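Local coordinates for GDP-perosamine synthase (Caulobacter crescentus, PDB 3BN1), which transfers an amino group from L-glutamate to GDP-4-keto-6-deoxy-D-mannose in a pyridoxal phosphate-dependent reaction, making GDP-perosamine for the O-antigen, at residues M73-G76 / P77-V81; T87-A90 / S91-V95; H321-H324 / I325-P328; L332-D335 / D336-I339. All coordinates share one frame; numbering follows the deposited sequence.

The four contacts come in series along the chain and show how turns join helices and strands in this aminotransferase. Interaction 1 joins helix 62-72 to strand 80-84; interaction 2 follows where that strand's loop enters helix 90-98, and the two meet through V81 and V95, their centres about 14 Å apart. Interactions 3 and 4 belong to the later connection from strand 317-318 to helix 338-346. Interaction 3 lies about 11 Å, centre to centre, from both interaction 2, which it touches through M323, and interaction 4, which it meets through H324. Interactions 2 and 3 also touch the second subunit, so this part of the fold serves both the 2-oxoglutarate pocket and the dimer interface.

Interaction 1: M73-G76 / P77-V81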
# COMPACT_ATOMS: atom_id res chain seq x y z
N MET A 73 -5.97 -16.30 4.93
CA MET A 73 -6.02 -17.55 5.68
C MET A 73 -7.05 -17.47 6.80
O MET A 73 -7.21 -18.40 7.58
CB MET A 73 -4.69 -17.84 6.31
CG MET A 73 -3.59 -17.85 5.29
SD MET A 73 -2.17 -18.64 6.04
CE MET A 73 -1.57 -17.33 6.95
N GLY A 74 -7.74 -16.36 6.91
CA GLY A 74 -8.76 -16.28 7.94
C GLY A 74 -8.28 -15.93 9.35
O GLY A 74 -9.07 -16.14 10.27
N ILE A 75 -7.09 -15.35 9.55
CA ILE A 75 -6.65 -14.95 10.92
C ILE A 75 -7.40 -13.70 11.38
O ILE A 75 -7.59 -12.77 10.62
CB ILE A 75 -5.14 -14.66 10.99
CG1 ILE A 75 -4.36 -15.79 10.31
CG2 ILE A 75 -4.63 -14.06 12.39
CD1 ILE A 75 -4.37 -17.11 11.04
N GLY A 76 -7.89 -13.72 12.60
CA GLY A 76 -8.71 -12.64 13.07
C GLY A 76 -8.71 -12.55 14.58
O GLY A 76 -7.86 -13.12 15.27
N PRO A 77 -9.64 -11.76 15.10
CA PRO A 77 -9.70 -11.52 16.54
C PRO A 77 -9.81 -12.83 17.27
O PRO A 77 -10.59 -13.69 16.89
CB PRO A 77 -10.99 -10.71 16.74
CG PRO A 77 -11.21 -10.05 15.39
CD PRO A 77 -10.51 -10.86 14.31
N GLY A 78 -9.04 -12.95 18.35
CA GLY A 78 -9.06 -14.14 19.19
C GLY A 78 -7.98 -15.16 18.82
O GLY A 78 -7.60 -16.00 19.63
N ASP A 79 -7.49 -15.07 17.60
CA ASP A 79 -6.53 -16.05 17.14
C ASP A 79 -5.16 -15.65 17.59
O ASP A 79 -4.89 -14.46 17.83
CB ASP A 79 -6.50 -16.09 15.62
CG ASP A 79 -7.80 -16.54 15.01
OD1 ASP A 79 -8.58 -17.26 15.67
OD2 ASP A 79 -8.02 -16.16 13.85
N GLU A 80 -4.28 -16.66 17.71
CA GLU A 80 -2.88 -16.41 18.09
C GLU A 80 -2.02 -16.89 16.94
O GLU A 80 -2.37 -17.88 16.31
CB GLU A 80 -2.50 -17.24 19.32
CG GLU A 80 -3.13 -16.63 20.60
CD GLU A 80 -2.94 -17.48 21.85
OE1 GLU A 80 -2.21 -18.51 21.77
OE2 GLU A 80 -3.54 -17.14 22.90
N VAL A 81 -0.92 -16.18 16.66
CA VAL A 81 0.03 -16.60 15.62
C VAL A 81 1.37 -16.53 16.32
O VAL A 81 1.72 -15.47 16.94
CB VAL A 81 -0.01 -15.61 14.39
CG1 VAL A 81 1.06 -15.88 13.30
CG2 VAL A 81 -1.45 -15.52 13.87
O HOH W 1 -8.88 -18.36 12.42
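I75 and V81 form the close-packed side of this turn: CG2 of I75 lies 3.8 Å from CG2 of V81, and the two branched side chains cross obliquely. With chi1 at -48°, I75 sets CG2 anti to its own backbone N, and this is the branch that reaches the valine. Around the pair the core continues, I75 resting on C98 and V81 on V95, both of helix 90-98.

A little farther out the contact becomes polar. The N-H of G76 reaches OD2 of D79 at 2.7 Å, meeting the carboxylate on its anti side and 33° out of its plane, while the backbone N of D79 returns to O of G76 at 3.1 Å. Both polar atoms of a single glycine are thus taken by one aspartate. The second of these bonds closes a type II beta turn from G76 to D79, with P77 and G78 at the exposed corner and G78 in the positive-phi conformation usual for its position. Helix 62-72 finishes just before in a Schellman motif at G74, and strand 80-84 begins just after, making this a compact helix-to-strand link in the large alpha/beta domain.

On the solvent side the joint is looser. A water gives one proton to O of G74 at 3.1 Å and the other to OD2 of D79 at 2.8 Å, while OD1 of D79 forms a salt bridge with K128, which holds the carboxylate from its other oxygen.

Interaction 2: T87-A90 / S91-V95; sequences TYIA and SANSV. With AKG (2-oxoglutaric acid), chain G.
T87 touches S91 with both of its branches, OG1 lying 2.7 Å from OG of S91 and CG2 packing 3.6 Å from CB of S91. OG of S91 is also hydrogen-bonded to D159, so the two hydroxyls join a buried polar network.

Y88 comes next, and its carbonyl O receives the backbone N-H of S91 at 2.9 Å. Its side chain, with CG anti to the backbone N (chi1 179°), places the phenol against the bound 2-oxoglutarate. The ligand lies over one face, C4 of AKG 3.6 Å from CZ of Y88, while CG2 of I89 covers the opposite face near the rim. This is the loop between strand 80-84 and helix 90-98, a strand-loop-helix connection of the large domain that brings an aromatic ring to the pocket; R233 and Q215 of the second subunit hydrogen-bond the same ligand.

I89 makes the first i to i+4 bond of these residues: its carbonyl O accepts N of N93 at 2.8 Å, with the donor in the carbonyl plane. Across this bond the two side chains meet at a slant, CG2 of I89 3.6 Å from ND2 of N93, whose OD1 turns to Y329. A90 continues the series one residue on, its O taking N of S94 at 2.9 Å, while OG of S94 loops back to O of S91 at 3.0 Å from above the carbonyl plane.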
# COMPACT_ATOMS: atom_id res chain seq x y z
N THR A 87 12.86 -10.29 14.84
CA THR A 87 12.38 -10.09 13.45
C THR A 87 12.13 -8.59 13.23
O THR A 87 12.14 -7.79 14.19
CB THR A 87 11.08 -10.89 13.12
OG1 THR A 87 10.73 -10.71 11.73
CG2 THR A 87 9.89 -10.45 13.96
N TYR A 88 11.80 -8.26 11.99
CA TYR A 88 11.40 -6.92 11.63
C TYR A 88 9.93 -6.81 12.10
O TYR A 88 9.13 -7.74 12.02
CB TYR A 88 11.52 -6.71 10.12
CG TYR A 88 11.06 -5.32 9.81
CD1 TYR A 88 11.74 -4.21 10.35
CD2 TYR A 88 9.91 -5.12 9.03
CE1 TYR A 88 11.35 -2.95 10.02
CE2 TYR A 88 9.52 -3.88 8.71
CZ TYR A 88 10.19 -2.81 9.25
OH TYR A 88 9.71 -1.56 8.97
N ILE A 89 9.58 -5.65 12.63
CA ILE A 89 8.34 -5.50 13.32
C ILE A 89 7.09 -5.74 12.51
O ILE A 89 6.03 -6.03 13.09
CB ILE A 89 8.20 -4.12 13.89
CG1 ILE A 89 7.16 -4.11 15.02
CG2 ILE A 89 7.98 -3.14 12.74
CD1 ILE A 89 7.21 -2.81 15.87
N ALA A 90 7.23 -5.62 11.18
CA ALA A 90 6.11 -5.87 10.28
C ALA A 90 5.59 -7.29 10.50
O ALA A 90 4.38 -7.50 10.34
CB ALA A 90 6.49 -5.62 8.80
N SER A 91 6.45 -8.22 10.96
CA SER A 91 5.99 -9.59 11.14
C SER A 91 4.86 -9.64 12.17
O SER A 91 3.90 -10.42 12.06
CB SER A 91 7.12 -10.48 11.71
OG SER A 91 8.24 -10.39 10.86
N ALA A 92 5.10 -8.93 13.26
CA ALA A 92 4.14 -8.93 14.37
C ALA A 92 3.02 -7.99 14.03
O ALA A 92 1.88 -8.28 14.38
CB ALA A 92 4.83 -8.47 15.68
N ASN A 93 3.33 -6.84 13.44
CA ASN A 93 2.28 -5.85 13.16
C ASN A 93 1.20 -6.41 12.30
O ASN A 93 -0.00 -6.16 12.47
CB ASN A 93 2.78 -4.54 12.48
CG ASN A 93 3.61 -3.67 13.46
OD1 ASN A 93 3.54 -3.84 14.68
ND2 ASN A 93 4.37 -2.72 12.91
N SER A 94 1.65 -7.21 11.32
CA SER A 94 0.71 -7.86 10.39
C SER A 94 -0.39 -8.67 11.12
O SER A 94 -1.56 -8.65 10.74
CB SER A 94 1.48 -8.65 9.30
OG SER A 94 2.06 -9.87 9.76
N VAL A 95 -0.02 -9.32 12.23
CA VAL A 95 -0.96 -10.13 13.01
C VAL A 95 -1.85 -9.16 13.78
O VAL A 95 -3.09 -9.27 13.83
CB VAL A 95 -0.16 -11.05 13.98
CG1 VAL A 95 -1.00 -11.76 15.06
CG2 VAL A 95 0.75 -11.98 13.20
C1 AKG G . 15.13 -2.69 6.93
O1 AKG G . 15.42 -1.51 7.28
O2 AKG G . 16.00 -3.60 6.95
C2 AKG G . 13.77 -3.00 6.47
O5 AKG G . 13.52 -4.11 6.02
C3 AKG G . 12.71 -1.93 6.62
C4 AKG G . 11.42 -2.32 5.95
C5 AKG G . 10.59 -1.09 5.74
O3 AKG G . 9.44 -1.23 5.24
O4 AKG G . 11.06 0.14 6.14

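Interaction 3: H321-H324 / I325-P328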
# COMPACT_ATOMS: atom_id res chain seq x y z
N HIS A 321 15.78 -5.18 16.95
CA HIS A 321 15.52 -5.22 18.39
C HIS A 321 14.42 -6.20 18.57
O HIS A 321 13.43 -6.11 17.85
CB HIS A 321 15.00 -3.87 18.95
CG HIS A 321 15.96 -2.74 18.76
ND1 HIS A 321 17.32 -2.90 18.88
CD2 HIS A 321 15.75 -1.45 18.41
CE1 HIS A 321 17.92 -1.75 18.60
NE2 HIS A 321 16.99 -0.85 18.33
N PRO A 322 14.53 -7.08 19.58
CA PRO A 322 13.47 -8.03 19.82
C PRO A 322 12.15 -7.24 20.05
O PRO A 322 12.13 -6.21 20.72
CB PRO A 322 13.94 -8.74 21.09
CG PRO A 322 15.43 -8.76 20.99
CD PRO A 322 15.75 -7.40 20.36
N MET A 323 11.04 -7.78 19.56
CA MET A 323 9.76 -7.08 19.70
C MET A 323 9.46 -6.73 21.14
O MET A 323 8.88 -5.69 21.46
CB MET A 323 8.61 -8.03 19.36
CG MET A 323 8.65 -8.53 17.92
SD MET A 323 8.37 -7.26 16.66
CE MET A 323 10.14 -6.41 16.65
N HIS A 324 9.64 -7.73 21.98
CA HIS A 324 9.22 -7.61 23.37
C HIS A 324 9.99 -6.52 24.10
O HIS A 324 9.74 -6.26 25.28
CB HIS A 324 9.24 -9.04 24.10
CG HIS A 324 10.61 -9.55 24.41
ND1 HIS A 324 11.48 -9.95 23.41
CD2 HIS A 324 11.32 -9.64 25.57
CE1 HIS A 324 12.65 -10.29 23.95
NE2 HIS A 324 12.57 -10.11 25.26
N ILE A 325 10.99 -5.92 23.45
CA ILE A 325 11.73 -4.91 24.20
C ILE A 325 11.32 -3.56 23.67
O ILE A 325 11.84 -2.56 24.13
CB ILE A 325 13.27 -5.01 24.25
CG1 ILE A 325 13.88 -4.66 22.89
CG2 ILE A 325 13.72 -6.39 24.59
CD1 ILE A 325 15.46 -4.49 22.90
N MET A 326 10.40 -3.50 22.72
CA MET A 326 9.98 -2.19 22.25
C MET A 326 8.56 -1.92 22.72
O MET A 326 7.84 -2.87 22.95
CB MET A 326 10.16 -2.05 20.74
CG MET A 326 11.62 -2.05 20.35
SD MET A 326 11.81 -1.78 18.63
CE MET A 326 11.12 -3.25 17.92
N PRO A 327 8.14 -0.65 22.83
CA PRO A 327 6.83 -0.33 23.37
C PRO A 327 5.63 -1.10 22.85
O PRO A 327 4.78 -1.56 23.61
CB PRO A 327 6.69 1.16 23.07
CG PRO A 327 8.11 1.66 23.14
CD PRO A 327 8.97 0.56 22.64
N PRO A 328 5.52 -1.25 21.54
CA PRO A 328 4.31 -1.91 21.09
C PRO A 328 4.13 -3.35 21.58
O PRO A 328 3.00 -3.79 21.70
CB PRO A 328 4.34 -1.77 19.57
CG PRO A 328 5.43 -0.97 19.27
CD PRO A 328 6.33 -0.72 20.43
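M326 and H321 make the sulfur-aromatic part of this contact. SD of M326 stands at the edge of the H321 imidazole, in its plane and 5.0 Å from its centroid, with the two side chains crossing at about a right angle. Beside this edge the same sulfur packs 3.8 Å from CB of H321, and the ring meets W224 of the second subunit.

The second aromatic contact is a CH-pi one. CG2 of I325 sits over a face of the H324 ring, 4.0 Å from its centroid and only 13° off the normal.

Apolar packing fills in between. CD1 of I325 touches CD of P322 at 3.9 Å. M326 runs straight through chi2 and bends at chi3 (-67°), which brings its CE to 3.5 Å from CE of M323, a meeting of methyl tip with methyl tip.

In the backbone, two i to i+3 bonds wind a short 3-10 turn. N of M326 reaches O of M323 at 2.9 Å, from a direction 56° out of the carbonyl plane; N of I325 goes to O of P322, though the position of that nitrogen is less certain.

The polar atoms of H324 are engaged outside the two segments: ND1 with S85 and NE2 with E341. Gripped at both nitrogens, the imidazole has its rotation fixed while it offers a face to I325, and the nitrogen turned to the glutamate probably carries a proton.

Interaction 4: L332-D335 / D336-I339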
# COMPACT_ATOMS: atom_id res chain seq x y z
N LEU A 332 4.16 -8.53 25.55
CA LEU A 332 4.16 -9.92 25.18
C LEU A 332 5.48 -10.51 25.64
O LEU A 332 5.81 -11.63 25.24
CB LEU A 332 4.10 -10.03 23.66
CG LEU A 332 2.90 -9.38 22.99
CD1 LEU A 332 3.14 -9.67 21.51
CD2 LEU A 332 1.65 -10.05 23.52
N ALA A 333 6.23 -9.75 26.44
CA ALA A 333 7.47 -10.29 26.92
C ALA A 333 7.24 -11.56 27.73
O ALA A 333 6.18 -11.73 28.36
CB ALA A 333 8.21 -9.29 27.77
N THR A 334 8.21 -12.48 27.64
CA THR A 334 8.28 -13.69 28.46
C THR A 334 9.68 -13.91 28.98
O THR A 334 10.63 -13.25 28.54
CB THR A 334 7.70 -14.96 27.84
OG1 THR A 334 8.69 -15.54 26.99
CG2 THR A 334 6.48 -14.59 27.02
N ASP A 335 9.84 -14.79 29.96
CA ASP A 335 11.19 -15.06 30.45
C ASP A 335 11.96 -16.10 29.56
O ASP A 335 13.04 -16.60 29.88
CB ASP A 335 11.18 -15.35 31.95
CG ASP A 335 10.38 -16.59 32.32
OD1 ASP A 335 10.44 -17.55 31.53
OD2 ASP A 335 9.73 -16.62 33.40
N ASP A 336 11.41 -16.43 28.39
CA ASP A 336 12.05 -17.43 27.54
C ASP A 336 12.28 -16.87 26.16
O ASP A 336 12.02 -17.53 25.12
CB ASP A 336 11.19 -18.68 27.41
CG ASP A 336 12.01 -19.92 26.99
OD1 ASP A 336 13.25 -19.85 27.08
OD2 ASP A 336 11.50 -20.97 26.55
N LEU A 337 12.79 -15.66 26.18
CA LEU A 337 13.21 -14.92 24.96
C LEU A 337 14.67 -14.45 25.09
O LEU A 337 15.14 -13.49 24.45
CB LEU A 337 12.29 -13.74 24.64
CG LEU A 337 10.84 -14.20 24.39
CD1 LEU A 337 9.96 -12.99 24.44
CD2 LEU A 337 10.64 -15.07 23.06
N LYS A 338 15.42 -15.18 25.90
CA LYS A 338 16.79 -14.80 26.19
C LYS A 338 17.74 -14.81 25.00
O LYS A 338 18.64 -13.99 24.95
CB LYS A 338 17.29 -15.59 27.41
CG LYS A 338 16.49 -15.23 28.70
CD LYS A 338 16.69 -16.16 29.92
CE LYS A 338 17.52 -15.52 31.05
NZ LYS A 338 17.62 -14.03 30.95
N ILE A 339 17.57 -15.74 24.05
CA ILE A 339 18.50 -15.79 22.92
C ILE A 339 18.25 -14.56 22.07
O ILE A 339 19.20 -13.87 21.71
CB ILE A 339 18.46 -17.05 22.04
CG1 ILE A 339 18.69 -18.36 22.81
CG2 ILE A 339 19.59 -16.95 21.00
CD1 ILE A 339 19.97 -18.31 23.69
O HOH W 2 13.43 -13.75 28.05
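From an extended T334 the backbone folds round at D335 and D336 and comes to L337, the N-cap position of helix 338-346. The hydroxyl of T334 bridges this bend. OG1 stands between the backbone N and the carbonyl carbon (chi1 83°), from where it accepts the N-H of D336 at 3.2 Å, nearly straight at 162°. The same oxygen lies 3.6 Å from CG of L337, whose CD1 folds back to 3.7 Å from N of T334; deeper in, this leucine packs on H324. A water completes the turn on the backbone side, donating to O of T334 at 2.9 Å and accepting from N of L337 at 2.7 Å, so that it bridges two polar groups the chain does not join directly. The aliphatic part of K338 lies along the outside, with CD 3.7 Å from O of D335. On this solvent-facing side OD1 of D336 makes a weak, long ion pair with K118. L337 has no polar side chain with which to cap the helix, but D106 accepts the N-H of I339 in its first turn. A threonine hydroxyl bonded to the N-H two residues on defines an ST turn, here placed just ahead of a helix N-terminus.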